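Local structure of endoglucanase (Clostridium thermocellum, 2C26) at residues A9-F14 against I35-T40; I181-M186 against N198-G203. The protein probably contributes to cellulose breakdown as the C-terminal piece of a multidomain cellulase, pairing a calcium-binding PKD domain with a beta-sandwich module. One frame throughout, in Å; residues are numbered along the deposited sequence.

Contact 1 of 2, residues A9-F14 against I35-T40; sequences APKAIF and IDEDGT. With CA (calcium ion), chain B; EDO (1,2-ethanediol), chain H.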
loop_
_atom_site.group_PDB
_atom_site.type_symbol
_atom_site.label_atom_id
_atom_site.label_comp_id
_atom_site.label_asym_id
_atom_site.label_seq_id
_atom_site.Cartn_x
_atom_site.Cartn_y
_atom_site.Cartn_z
ATOM N N ALA A 9 -25.781 -30.655 1.732
ATOM C CA ALA A 9 -25.999 -29.209 1.681
ATOM C C ALA A 9 -25.510 -28.651 0.339
ATOM O O ALA A 9 -24.600 -29.220 -0.276
ATOM C CB ALA A 9 -25.314 -28.513 2.869
ATOM N N PRO A 10 -26.148 -27.566 -0.150
ATOM C CA PRO A 10 -25.752 -26.956 -1.426
ATOM C C PRO A 10 -24.402 -26.220 -1.420
ATOM O O PRO A 10 -23.914 -25.809 -0.366
ATOM C CB PRO A 10 -26.886 -25.966 -1.701
ATOM C CG PRO A 10 -27.415 -25.617 -0.307
ATOM C CD PRO A 10 -27.328 -26.896 0.446
ATOM N N LYS A 11 -23.827 -26.065 -2.611
ATOM C CA LYS A 11 -22.679 -25.203 -2.852
ATOM C C LYS A 11 -23.194 -23.767 -3.020
ATOM O O LYS A 11 -24.032 -23.522 -3.872
ATOM C CB LYS A 11 -21.939 -25.662 -4.129
ATOM C CG LYS A 11 -20.778 -24.752 -4.551
ATOM C CD LYS A 11 -20.349 -24.936 -6.013
ATOM C CE LYS A 11 -19.684 -26.272 -6.255
ATOM N NZ LYS A 11 -19.284 -26.417 -7.684
ATOM N N ALA A 12 -22.703 -22.842 -2.198
ATOM C CA ALA A 12 -23.048 -21.426 -2.282
ATOM C C ALA A 12 -21.832 -20.592 -2.673
ATOM O O ALA A 12 -20.776 -20.678 -2.045
ATOM C CB ALA A 12 -23.624 -20.926 -0.955
ATOM N N ILE A 13 -22.001 -19.778 -3.710
ATOM C CA ILE A 13 -20.953 -18.895 -4.212
ATOM C C ILE A 13 -21.612 -17.862 -5.117
ATOM O O ILE A 13 -22.656 -18.135 -5.704
ATOM C CB ILE A 13 -19.825 -19.678 -4.977
ATOM C CG1 ILE A 13 -18.618 -18.766 -5.261
ATOM C CG2 ILE A 13 -20.359 -20.357 -6.254
ATOM C CD1 ILE A 13 -17.318 -19.486 -5.314
ATOM N N PHE A 14 -21.023 -16.672 -5.181
ATOM C CA PHE A 14 -21.417 -15.645 -6.135
ATOM C C PHE A 14 -20.223 -14.821 -6.572
ATOM O O PHE A 14 -19.184 -14.796 -5.901
ATOM C CB PHE A 14 -22.560 -14.737 -5.607
ATOM C CG PHE A 14 -22.161 -13.819 -4.471
ATOM C CD1 PHE A 14 -22.274 -14.236 -3.153
ATOM C CD2 PHE A 14 -21.701 -12.527 -4.724
ATOM C CE1 PHE A 14 -21.919 -13.387 -2.094
ATOM C CE2 PHE A 14 -21.339 -11.674 -3.678
ATOM C CZ PHE A 14 -21.448 -12.101 -2.368
ATOM N N ILE A 35 -24.974 -24.519 -6.569
ATOM C CA ILE A 35 -25.619 -25.755 -7.008
ATOM C C ILE A 35 -25.910 -26.653 -5.809
ATOM O O ILE A 35 -25.128 -26.719 -4.857
ATOM C CB ILE A 35 -24.770 -26.518 -8.092
ATOM C CG1 ILE A 35 -25.409 -27.858 -8.489
ATOM C CG2 ILE A 35 -23.290 -26.717 -7.647
ATOM C CD1 ILE A 35 -24.979 -28.377 -9.897
ATOM N N ASP A 36 -27.043 -27.337 -5.866
ATOM C CA ASP A 36 -27.301 -28.437 -4.957
ATOM C C ASP A 36 -27.046 -29.729 -5.723
ATOM O O ASP A 36 -27.721 -30.004 -6.713
ATOM C CB ASP A 36 -28.733 -28.392 -4.421
ATOM C CG ASP A 36 -28.953 -29.394 -3.312
ATOM O OD1 ASP A 36 -28.026 -29.577 -2.502
ATOM O OD2 ASP A 36 -30.036 -30.012 -3.230
ATOM N N GLU A 37 -26.053 -30.501 -5.279
ATOM C CA GLU A 37 -25.587 -31.677 -6.027
ATOM C C GLU A 37 -26.600 -32.825 -6.101
ATOM O O GLU A 37 -26.604 -33.592 -7.065
ATOM C CB GLU A 37 -24.255 -32.205 -5.467
ATOM C CG GLU A 37 -23.125 -31.176 -5.362
ATOM C CD GLU A 37 -22.626 -30.679 -6.707
ATOM O OE1 GLU A 37 -22.939 -31.287 -7.752
ATOM O OE2 GLU A 37 -21.903 -29.666 -6.720
ATOM N N ASP A 38 -27.436 -32.950 -5.073
ATOM C CA ASP A 38 -28.383 -34.061 -4.964
ATOM C C ASP A 38 -29.850 -33.592 -4.895
ATOM O O ASP A 38 -30.721 -34.339 -4.443
ATOM C CB ASP A 38 -28.043 -34.901 -3.727
ATOM C CG ASP A 38 -28.263 -34.141 -2.440
ATOM O OD1 ASP A 38 -28.372 -32.905 -2.501
ATOM O OD2 ASP A 38 -28.350 -34.767 -1.370
ATOM N N GLY A 39 -30.117 -32.363 -5.332
ATOM C CA GLY A 39 -31.477 -31.807 -5.310
ATOM C C GLY A 39 -31.524 -30.522 -6.107
ATOM O O GLY A 39 -30.848 -30.401 -7.125
ATOM N N THR A 40 -32.319 -29.559 -5.655
ATOM C CA THR A 40 -32.396 -28.260 -6.324
ATOM C C THR A 40 -32.280 -27.122 -5.322
ATOM O O THR A 40 -32.506 -27.316 -4.125
ATOM C CB THR A 40 -33.728 -28.075 -7.101
ATOM O OG1 THR A 40 -34.835 -28.196 -6.198
ATOM C CG2 THR A 40 -33.864 -29.081 -8.235
HETATM CA CA CA B . -29.340 -31.147 -1.152
HETATM C C1 EDO H . -19.848 -28.933 -2.524
HETATM O O1 EDO H . -18.955 -27.803 -2.513
HETATM C C2 EDO H . -20.803 -28.845 -1.338
HETATM O O2 EDO H . -21.880 -29.782 -1.485
HETATM O O HOH W 1 -25.398 -30.518 -2.620
HETATM O O HOH W 2 -20.648 -29.046 -9.004
HETATM O O HOH W 3 -31.836 -31.685 -1.355
#
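K11 and I35 form a single antiparallel hydrogen-bonded pair, closed by K11 N to I35 O (2.7 Å) and I35 N to K11 O (3.0 Å), where the extended run A9-F14 meets the I35-T40 loop. This is the calcium-bearing end of the PKD domain, an immunoglobulin-like beta-sandwich; D36 to G39 make a type I beta turn beside the metal. K11 lays its aliphatic chain across the CG2 branch of I35, its CD lying 3.8 Å from that methyl. CG of K11 stands opposite the backbone N (chi1 175°), and a bend at chi3 (-69°) brings CE, and the amine after it, alongside the E37 carboxylate. The two charges stay short of a salt bridge: K11 NZ is 4.3 Å from E37 OE2, and a water joins the pair instead by giving a proton to the carboxylate and accepting one from the amine. P10 rests obliquely against D36, CB near OD1, while its ring packs inward on V77 and D79 of strand 69-79. The D36 carboxylate grips the calcium ion with both oxygens, and the metal probably draws charge from it. D38 adds OD1 at 2.4 Å from the calcium ion. N7 OD1, Q8 O and D79 OD2, together with a water, complete the seven ligand atoms, so the ion ties the chain just before A9 to the turn and to strand 69-79. D36 OD1 does double duty: besides its 2.5 Å bond to the calcium ion, it accepts from another water, one that is not on the metal, which also donates to A9 O and receives the N-H of E37, its oxygen 2.7 Å from E37 N.

Contact 2 of 2, residues I181-M186 against N198-G203; sequences IQPYIM and NSTWKG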
loop_
_atom_site.group_PDB
_atom_site.type_symbol
_atom_site.label_atom_id
_atom_site.label_comp_id
_atom_site.label_asym_id
_atom_site.label_seq_id
_atom_site.Cartn_x
_atom_site.Cartn_y
_atom_site.Cartn_z
ATOM N N ILE A 181 11.202 12.685 -5.395
ATOM C CA ILE A 181 10.022 13.294 -4.813
ATOM C C ILE A 181 9.664 12.470 -3.572
ATOM O O ILE A 181 9.928 11.262 -3.525
ATOM C CB ILE A 181 8.851 13.390 -5.841
ATOM C CG1 ILE A 181 7.727 14.286 -5.313
ATOM C CG2 ILE A 181 8.324 12.006 -6.239
ATOM C CD1 ILE A 181 6.714 14.706 -6.380
ATOM N N GLN A 182 9.085 13.124 -2.570
ATOM C CA GLN A 182 8.689 12.432 -1.344
ATOM C C GLN A 182 7.641 13.168 -0.521
ATOM O O GLN A 182 7.860 14.300 -0.088
ATOM C CB GLN A 182 9.909 12.123 -0.469
ATOM C CG GLN A 182 10.752 13.321 -0.038
ATOM C CD GLN A 182 11.990 12.891 0.720
ATOM O OE1 GLN A 182 12.107 11.734 1.128
ATOM N NE2 GLN A 182 12.923 13.812 0.913
ATOM N N PRO A 183 6.489 12.526 -0.302
ATOM C CA PRO A 183 5.618 13.017 0.753
ATOM C C PRO A 183 6.335 12.872 2.105
ATOM O O PRO A 183 7.144 11.959 2.279
ATOM C CB PRO A 183 4.420 12.073 0.680
ATOM C CG PRO A 183 4.959 10.824 0.028
ATOM C CD PRO A 183 5.927 11.343 -0.981
ATOM N N TYR A 184 6.055 13.779 3.036
ATOM C CA TYR A 184 6.682 13.724 4.343
ATOM C C TYR A 184 5.735 14.131 5.460
ATOM O O TYR A 184 4.715 14.789 5.240
ATOM C CB TYR A 184 7.988 14.544 4.381
ATOM C CG TYR A 184 7.795 16.050 4.270
ATOM C CD1 TYR A 184 7.589 16.843 5.412
ATOM C CD2 TYR A 184 7.836 16.677 3.031
ATOM C CE1 TYR A 184 7.419 18.225 5.307
ATOM C CE2 TYR A 184 7.665 18.051 2.912
ATOM C CZ TYR A 184 7.455 18.815 4.043
ATOM O OH TYR A 184 7.296 20.176 3.892
ATOM N N ILE A 185 6.071 13.692 6.664
ATOM C CA ILE A 185 5.437 14.198 7.869
ATOM C C ILE A 185 6.545 14.511 8.872
ATOM O O ILE A 185 7.432 13.701 9.110
ATOM C CB ILE A 185 4.338 13.254 8.432
ATOM C CG1 ILE A 185 3.669 13.884 9.663
ATOM C CG2 ILE A 185 4.884 11.859 8.776
ATOM C CD1 ILE A 185 2.430 14.685 9.356
ATOM N N MET A 186 6.508 15.723 9.412
ATOM C CA MET A 186 7.586 16.231 10.254
ATOM C C MET A 186 7.044 16.823 11.578
ATOM O O MET A 186 6.781 18.039 11.666
ATOM C CB MET A 186 8.443 17.244 9.467
ATOM C CG MET A 186 9.626 17.869 10.242
ATOM S SD MET A 186 10.637 18.919 9.170
ATOM C CE MET A 186 9.486 20.227 8.755
ATOM N N ASN A 198 9.802 11.868 8.724
ATOM C CA ASN A 198 9.252 10.663 8.133
ATOM C C ASN A 198 8.921 10.971 6.673
ATOM O O ASN A 198 8.229 11.948 6.405
ATOM C CB ASN A 198 7.984 10.261 8.888
ATOM C CG ASN A 198 8.252 9.934 10.339
ATOM O OD1 ASN A 198 8.718 8.842 10.652
ATOM N ND2 ASN A 198 7.964 10.883 11.241
ATOM N N SER A 199 9.446 10.174 5.737
ATOM C CA SER A 199 9.143 10.358 4.306
ATOM C C SER A 199 9.128 9.048 3.496
ATOM O O SER A 199 9.744 8.056 3.893
ATOM C CB SER A 199 10.098 11.371 3.659
ATOM O OG SER A 199 11.433 10.878 3.578
ATOM N N THR A 200 8.415 9.061 2.369
ATOM C CA THR A 200 8.483 7.976 1.399
ATOM C C THR A 200 9.240 8.445 0.161
ATOM O O THR A 200 8.661 9.037 -0.752
ATOM C CB THR A 200 7.090 7.464 1.001
ATOM O OG1 THR A 200 6.296 7.256 2.175
ATOM C CG2 THR A 200 7.205 6.141 0.239
ATOM N N TRP A 201 10.540 8.172 0.140
ATOM C CA TRP A 201 11.418 8.650 -0.923
ATOM C C TRP A 201 11.176 7.863 -2.208
ATOM O O TRP A 201 11.170 6.631 -2.194
ATOM C CB TRP A 201 12.880 8.536 -0.478
ATOM C CG TRP A 201 13.875 9.189 -1.390
ATOM C CD1 TRP A 201 14.332 10.478 -1.324
ATOM C CD2 TRP A 201 14.547 8.583 -2.503
ATOM N NE1 TRP A 201 15.244 10.710 -2.325
ATOM C CE2 TRP A 201 15.394 9.566 -3.067
ATOM C CE3 TRP A 201 14.520 7.301 -3.077
ATOM C CZ2 TRP A 201 16.205 9.308 -4.180
ATOM C CZ3 TRP A 201 15.323 7.046 -4.183
ATOM C CH2 TRP A 201 16.155 8.048 -4.723
ATOM N N LYS A 202 10.967 8.579 -3.308
ATOM C CA LYS A 202 10.816 7.958 -4.625
ATOM C C LYS A 202 11.712 8.658 -5.631
ATOM O O LYS A 202 11.589 9.866 -5.844
ATOM C CB LYS A 202 9.358 8.013 -5.113
ATOM C CG LYS A 202 8.347 7.261 -4.252
ATOM C CD LYS A 202 8.359 5.762 -4.543
ATOM C CE LYS A 202 7.282 5.041 -3.749
ATOM N NZ LYS A 202 7.292 3.574 -4.022
ATOM N N GLY A 203 12.619 7.898 -6.239
ATOM C CA GLY A 203 13.422 8.397 -7.352
ATOM C C GLY A 203 12.530 8.779 -8.520
ATOM O O GLY A 203 11.459 8.196 -8.713
#
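I181-M186 and N198-G203 run antiparallel as the two arms of a beta hairpin, at 165° between end-to-end directions, with hydrogen-bonded pairs at I181-K202 and I185-N198 and a non-hydrogen-bonded pair at Y184-S199. N198-G203 lies on one of the two edge strands of a five-stranded sheet in the beta-sandwich module. Between the pairs the ladder is half made: T200 N reaches P183 O (3.2 Å), but proline has no N-H to return, and T200 O is met by a C-H contact from Q182 CA (3.4 Å). P183 and T200 cross obliquely and pack on I215 of the facing sheet. On that same buried face, I185 sets its CG2 branch 3.5 Å from CB of N198. The other face carries the polar contact. Q182, with CG tucked between its backbone N and carbonyl carbon (chi1 58°), extends across to S199, whose OG donates to OE1 over 2.7 Å. The hydroxyl comes from above the amide plane, 54° out of it. OE1 also lies in plane at the edge of the W201 ring, 3.5 Å from CD1. The indole N-H of W197 can only donate to S199 OG, which leaves the hydroxyl proton for Q182 OE1; the bond from NE2 to Q234 OE1 agrees with this amide orientation, and a polar chain runs from the neighbouring strand out to W197.

How the contacts relate
Contact 1 and contact 2 lie in different domains of an elongated chain, on opposite sides of its centre, 52 Å apart between centres and about 32 Å between nearest atoms; they do not touch. Along the sequence they follow in series. Contact 1 supplies two carboxylates to a calcium site at the far end of the PKD domain, whereas contact 2 is a hairpin at the edge of one sheet of the second module, away from the calcium sites. Contact 1 adds metal and water to one bridge of two backbone bonds; contact 2 has a backbone ladder of five. In the two-chain assembly, N198 and W201 pack on T90 and E19 of the second subunit.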